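Long-range contact in multisubunit Na+/H+ antiporter, D subunit (Anoxybacillus flavithermus, PDB 6Z16), which probably exchanges sodium ions for protons across the cell membrane as one subunit of a multisubunit Mrp antiporter related to the membrane arm of complex I: residues 297-311 with 329-341. Sequence-based numbering, arbitrary orientation.
Sequences RYIVIYNIIAAVGVM and YLLQDMVMKAMLF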
loop_
_atom_site.group_PDB
_atom_site.type_symbol
_atom_site.label_atom_id
_atom_site.label_comp_id
_atom_site.label_asym_id
_atom_site.label_seq_id
_atom_site.Cartn_x
_atom_site.Cartn_y
_atom_site.Cartn_z
ATOM N N ARG D 297 18.341 18.176 -70.884
ATOM C CA ARG D 297 17.960 17.215 -69.854
ATOM C C ARG D 297 17.390 15.944 -70.469
ATOM O O ARG D 297 17.744 14.841 -70.044
ATOM C CB ARG D 297 16.959 17.848 -68.886
ATOM C CG ARG D 297 17.539 18.946 -68.005
ATOM C CD ARG D 297 16.458 19.714 -67.272
ATOM N NE ARG D 297 15.828 19.029 -66.156
ATOM C CZ ARG D 297 16.122 19.256 -64.883
ATOM N NH1 ARG D 297 17.027 20.165 -64.559
ATOM N NH2 ARG D 297 15.488 18.593 -63.931
ATOM N N TYR D 298 16.561 16.080 -71.513
ATOM C CA TYR D 298 16.018 14.908 -72.195
ATOM C C TYR D 298 17.095 14.094 -72.890
ATOM O O TYR D 298 17.007 12.861 -72.918
ATOM C CB TYR D 298 14.958 15.315 -73.212
ATOM C CG TYR D 298 13.632 15.662 -72.604
ATOM C CD1 TYR D 298 12.805 14.667 -72.107
ATOM C CD2 TYR D 298 13.187 16.967 -72.562
ATOM C CE1 TYR D 298 11.587 14.967 -71.557
ATOM C CE2 TYR D 298 11.959 17.279 -72.015
ATOM C CZ TYR D 298 11.167 16.272 -71.515
ATOM O OH TYR D 298 9.942 16.564 -70.969
ATOM N N ILE D 299 18.115 14.761 -73.432
ATOM C CA ILE D 299 19.223 14.058 -74.071
ATOM C C ILE D 299 19.967 13.207 -73.052
ATOM O O ILE D 299 20.217 12.017 -73.286
ATOM C CB ILE D 299 20.150 15.061 -74.780
ATOM C CG1 ILE D 299 19.431 15.668 -75.978
ATOM C CG2 ILE D 299 21.419 14.393 -75.239
ATOM C CD1 ILE D 299 20.070 16.903 -76.518
ATOM N N VAL D 300 20.247 13.771 -71.873
ATOM C CA VAL D 300 20.982 12.997 -70.871
ATOM C C VAL D 300 20.109 11.882 -70.279
ATOM O O VAL D 300 20.610 10.794 -69.958
ATOM C CB VAL D 300 21.543 13.945 -69.793
ATOM C CG1 VAL D 300 22.443 13.201 -68.826
ATOM C CG2 VAL D 300 22.304 15.070 -70.436
ATOM N N ILE D 301 18.791 12.109 -70.196
ATOM C CA ILE D 301 17.846 11.093 -69.717
ATOM C C ILE D 301 17.814 9.886 -70.655
ATOM O O ILE D 301 17.901 8.722 -70.224
ATOM C CB ILE D 301 16.452 11.732 -69.551
ATOM C CG1 ILE D 301 16.375 12.571 -68.281
ATOM C CG2 ILE D 301 15.346 10.717 -69.583
ATOM C CD1 ILE D 301 15.228 13.535 -68.290
ATOM N N TYR D 302 17.707 10.138 -71.956
ATOM C CA TYR D 302 17.717 9.013 -72.877
ATOM C C TYR D 302 19.096 8.383 -73.021
ATOM O O TYR D 302 19.182 7.197 -73.362
ATOM C CB TYR D 302 17.138 9.437 -74.219
ATOM C CG TYR D 302 15.635 9.543 -74.161
ATOM C CD1 TYR D 302 14.848 8.404 -74.219
ATOM C CD2 TYR D 302 15.003 10.765 -74.043
ATOM C CE1 TYR D 302 13.480 8.485 -74.158
ATOM C CE2 TYR D 302 13.639 10.855 -73.979
ATOM C CZ TYR D 302 12.882 9.713 -74.041
ATOM O OH TYR D 302 11.514 9.799 -73.986
ATOM N N ASN D 303 20.172 9.108 -72.700
ATOM C CA ASN D 303 21.468 8.439 -72.617
ATOM C C ASN D 303 21.560 7.516 -71.407
ATOM O O ASN D 303 22.242 6.482 -71.481
ATOM C CB ASN D 303 22.617 9.445 -72.596
ATOM C CG ASN D 303 22.788 10.156 -73.913
ATOM O OD1 ASN D 303 22.851 11.376 -73.980
ATOM N ND2 ASN D 303 22.814 9.393 -74.978
ATOM N N ILE D 304 20.886 7.866 -70.299
ATOM C CA ILE D 304 20.753 6.934 -69.172
ATOM C C ILE D 304 20.075 5.651 -69.627
ATOM O O ILE D 304 20.545 4.544 -69.335
ATOM C CB ILE D 304 19.967 7.567 -68.008
ATOM C CG1 ILE D 304 20.669 8.770 -67.415
ATOM C CG2 ILE D 304 19.711 6.556 -66.900
ATOM C CD1 ILE D 304 19.755 9.510 -66.502
ATOM N N ILE D 305 18.967 5.796 -70.368
ATOM C CA ILE D 305 18.202 4.629 -70.827
ATOM C C ILE D 305 19.040 3.749 -71.759
ATOM O O ILE D 305 19.065 2.515 -71.618
ATOM C CB ILE D 305 16.894 5.086 -71.495
ATOM C CG1 ILE D 305 16.018 5.817 -70.485
ATOM C CG2 ILE D 305 16.130 3.905 -72.051
ATOM C CD1 ILE D 305 14.809 6.454 -71.091
ATOM N N ALA D 306 19.790 4.376 -72.673
ATOM C CA ALA D 306 20.623 3.624 -73.607
ATOM C C ALA D 306 21.761 2.890 -72.903
ATOM O O ALA D 306 22.041 1.723 -73.217
ATOM C CB ALA D 306 21.173 4.561 -74.678
ATOM N N ALA D 307 22.416 3.542 -71.936
ATOM C CA ALA D 307 23.507 2.883 -71.226
ATOM C C ALA D 307 23.011 1.751 -70.339
ATOM O O ALA D 307 23.706 0.732 -70.192
ATOM C CB ALA D 307 24.282 3.899 -70.401
ATOM N N VAL D 308 21.807 1.893 -69.768
ATOM C CA VAL D 308 21.206 0.790 -69.019
ATOM C C VAL D 308 20.931 -0.392 -69.942
ATOM O O VAL D 308 21.183 -1.548 -69.577
ATOM C CB VAL D 308 19.943 1.267 -68.272
ATOM C CG1 VAL D 308 19.189 0.113 -67.677
ATOM C CG2 VAL D 308 20.332 2.186 -67.139
ATOM N N GLY D 309 20.488 -0.115 -71.174
ATOM C CA GLY D 309 20.282 -1.191 -72.139
ATOM C C GLY D 309 21.559 -1.922 -72.514
ATOM O O GLY D 309 21.564 -3.151 -72.646
ATOM N N VAL D 310 22.661 -1.180 -72.665
ATOM C CA VAL D 310 23.955 -1.802 -72.969
ATOM C C VAL D 310 24.420 -2.685 -71.811
ATOM O O VAL D 310 24.932 -3.797 -72.018
ATOM C CB VAL D 310 24.996 -0.720 -73.314
ATOM C CG1 VAL D 310 26.362 -1.334 -73.562
ATOM C CG2 VAL D 310 24.556 0.066 -74.525
ATOM N N MET D 311 24.212 -2.222 -70.572
ATOM C CA MET D 311 24.600 -3.022 -69.410
ATOM C C MET D 311 23.761 -4.287 -69.279
ATOM O O MET D 311 24.285 -5.349 -68.925
ATOM C CB MET D 311 24.488 -2.185 -68.142
ATOM C CG MET D 311 25.524 -1.112 -68.044
ATOM S SD MET D 311 25.427 -0.218 -66.503
ATOM C CE MET D 311 24.148 0.971 -66.815
ATOM N N TYR D 329 31.742 -0.756 -67.542
ATOM C CA TYR D 329 30.809 0.210 -68.099
ATOM C C TYR D 329 29.852 0.736 -67.036
ATOM O O TYR D 329 29.485 1.914 -67.072
ATOM C CB TYR D 329 30.048 -0.432 -69.257
ATOM C CG TYR D 329 29.295 0.545 -70.113
ATOM C CD1 TYR D 329 29.953 1.308 -71.062
ATOM C CD2 TYR D 329 27.936 0.724 -69.961
ATOM C CE1 TYR D 329 29.274 2.212 -71.842
ATOM C CE2 TYR D 329 27.248 1.627 -70.738
ATOM C CZ TYR D 329 27.923 2.368 -71.676
ATOM O OH TYR D 329 27.248 3.272 -72.460
ATOM N N LEU D 330 29.513 -0.098 -66.045
ATOM C CA LEU D 330 28.635 0.309 -64.952
ATOM C C LEU D 330 29.258 1.406 -64.105
ATOM O O LEU D 330 28.626 2.447 -63.855
ATOM C CB LEU D 330 28.295 -0.918 -64.105
ATOM C CG LEU D 330 27.518 -0.814 -62.794
ATOM C CD1 LEU D 330 26.189 -0.107 -62.949
ATOM C CD2 LEU D 330 27.297 -2.214 -62.262
ATOM N N LEU D 331 30.508 1.190 -63.673
ATOM C CA LEU D 331 31.193 2.167 -62.823
ATOM C C LEU D 331 31.376 3.501 -63.541
ATOM O O LEU D 331 31.002 4.574 -63.016
ATOM C CB LEU D 331 32.546 1.610 -62.388
ATOM C CG LEU D 331 32.538 0.302 -61.602
ATOM C CD1 LEU D 331 33.956 -0.158 -61.335
ATOM C CD2 LEU D 331 31.762 0.420 -60.313
ATOM N N GLN D 332 31.905 3.447 -64.776
ATOM C CA GLN D 332 32.153 4.699 -65.482
ATOM C C GLN D 332 30.853 5.389 -65.869
ATOM O O GLN D 332 30.815 6.619 -65.940
ATOM C CB GLN D 332 33.040 4.470 -66.714
ATOM C CG GLN D 332 32.418 3.746 -67.904
ATOM C CD GLN D 332 31.741 4.695 -68.887
ATOM O OE1 GLN D 332 32.127 5.856 -69.014
ATOM N NE2 GLN D 332 30.717 4.208 -69.570
ATOM N N ASP D 333 29.766 4.635 -66.062
ATOM C CA ASP D 333 28.526 5.272 -66.470
ATOM C C ASP D 333 27.825 5.958 -65.312
ATOM O O ASP D 333 27.209 7.007 -65.526
ATOM C CB ASP D 333 27.601 4.257 -67.128
ATOM C CG ASP D 333 26.387 4.907 -67.742
ATOM O OD1 ASP D 333 26.553 5.661 -68.724
ATOM O OD2 ASP D 333 25.264 4.651 -67.266
ATOM N N MET D 334 27.916 5.395 -64.098
ATOM C CA MET D 334 27.459 6.109 -62.903
ATOM C C MET D 334 28.147 7.463 -62.774
ATOM O O MET D 334 27.479 8.518 -62.694
ATOM C CB MET D 334 27.736 5.272 -61.657
ATOM C CG MET D 334 26.932 4.006 -61.547
ATOM S SD MET D 334 27.475 2.987 -60.172
ATOM C CE MET D 334 26.916 3.966 -58.786
ATOM N N VAL D 335 29.492 7.443 -62.816
ATOM C CA VAL D 335 30.272 8.676 -62.669
ATOM C C VAL D 335 29.952 9.666 -63.790
ATOM O O VAL D 335 29.746 10.865 -63.547
ATOM C CB VAL D 335 31.774 8.339 -62.617
ATOM C CG1 VAL D 335 32.609 9.597 -62.569
ATOM C CG2 VAL D 335 32.078 7.455 -61.422
ATOM N N MET D 336 29.798 9.159 -65.012
ATOM C CA MET D 336 29.660 10.012 -66.181
ATOM C C MET D 336 28.286 10.662 -66.254
ATOM O O MET D 336 28.173 11.828 -66.652
ATOM C CB MET D 336 29.936 9.187 -67.434
ATOM C CG MET D 336 30.176 10.000 -68.676
ATOM S SD MET D 336 31.621 11.027 -68.423
ATOM C CE MET D 336 32.855 9.755 -68.242
ATOM N N LYS D 337 27.230 9.941 -65.866
ATOM C CA LYS D 337 25.904 10.544 -65.908
ATOM C C LYS D 337 25.720 11.580 -64.811
ATOM O O LYS D 337 25.073 12.615 -65.054
ATOM C CB LYS D 337 24.820 9.476 -65.830
ATOM C CG LYS D 337 24.858 8.562 -67.018
ATOM C CD LYS D 337 24.494 9.282 -68.289
ATOM C CE LYS D 337 24.844 8.414 -69.463
ATOM N NZ LYS D 337 24.151 7.118 -69.391
ATOM N N ALA D 338 26.312 11.350 -63.625
ATOM C CA ALA D 338 26.317 12.412 -62.614
ATOM C C ALA D 338 27.053 13.660 -63.113
ATOM O O ALA D 338 26.562 14.793 -62.947
ATOM C CB ALA D 338 26.938 11.899 -61.320
ATOM N N MET D 339 28.196 13.457 -63.786
ATOM C CA MET D 339 28.976 14.557 -64.354
ATOM C C MET D 339 28.184 15.350 -65.386
ATOM O O MET D 339 28.206 16.588 -65.386
ATOM C CB MET D 339 30.225 13.981 -65.008
ATOM C CG MET D 339 31.273 14.957 -65.454
ATOM S SD MET D 339 32.392 14.074 -66.544
ATOM C CE MET D 339 32.913 12.764 -65.453
ATOM N N LEU D 340 27.476 14.648 -66.272
ATOM C CA LEU D 340 26.757 15.327 -67.342
ATOM C C LEU D 340 25.558 16.100 -66.831
ATOM O O LEU D 340 25.255 17.173 -67.367
ATOM C CB LEU D 340 26.329 14.332 -68.408
ATOM C CG LEU D 340 27.512 13.840 -69.227
ATOM C CD1 LEU D 340 27.080 12.740 -70.141
ATOM C CD2 LEU D 340 28.100 14.992 -70.015
ATOM N N PHE D 341 24.875 15.597 -65.794
ATOM C CA PHE D 341 23.811 16.417 -65.220
ATOM C C PHE D 341 24.351 17.667 -64.538
ATOM O O PHE D 341 23.708 18.726 -64.604
ATOM C CB PHE D 341 22.955 15.626 -64.243
ATOM C CG PHE D 341 21.992 14.712 -64.900
ATOM C CD1 PHE D 341 20.972 15.231 -65.667
ATOM C CD2 PHE D 341 22.052 13.351 -64.693
ATOM C CE1 PHE D 341 20.060 14.412 -66.263
ATOM C CE2 PHE D 341 21.143 12.524 -65.283
ATOM C CZ PHE D 341 20.139 13.056 -66.069
#
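Lys337 NZ is gripped from two sides: it gives a weak hydrogen bond of 2.9 Å to the backbone carbonyl Asn303 O across the contact and a salt bridge to Asp333 within its own helix. The setting is an antiparallel pair of membrane helices, consecutive in the chain, with short-segment axes 10.5 Å apart at closest approach and N-to-C directions 172° apart, inside the antiporter-like domain shared with complex I. Asp333 lies one turn before Lys337 and, as modelled, accepts the lysine on the syn lone pair of OD1, though its carboxylate is poorly ordered; its OD2 has a further, weak and long ion pair with Lys250. The lysine chain bends at chi2 (-67°) and again at chi4, which carries the ammonium group over to the carbonyl, while CD passes Ile304 CG1 at 4.0 Å. With an alanine in place of Lys337, Asp333 would probably lose its close positive mate and the middle of the helix pair its polar link. Buried charges in this fold are commonly associated with ion transfer, and this pair is consistent with such a role.

Toward the start of 297-311, Val300 CG1 sits over one face of the Phe341 ring, 3.7 Å from its centroid and 15° off the normal, a CH-pi contact. Ile304 CD1 meets the same ring in its plane, at the edge, 3.5 Å from CE2, and Leu241 and Ala242 of helix 238-247 also touch Phe341. At the other end, Val310 CG1 lies over a face of the Tyr329 ring, offset toward the rim, whereas Met311 CG meets that ring's edge, 3.6 Å from CD2. Met311 SD packs 3.6 Å from Leu330 CD1, and the bend at chi3, the turn about CG-SD, swings CE toward the Asp333 carboxylate.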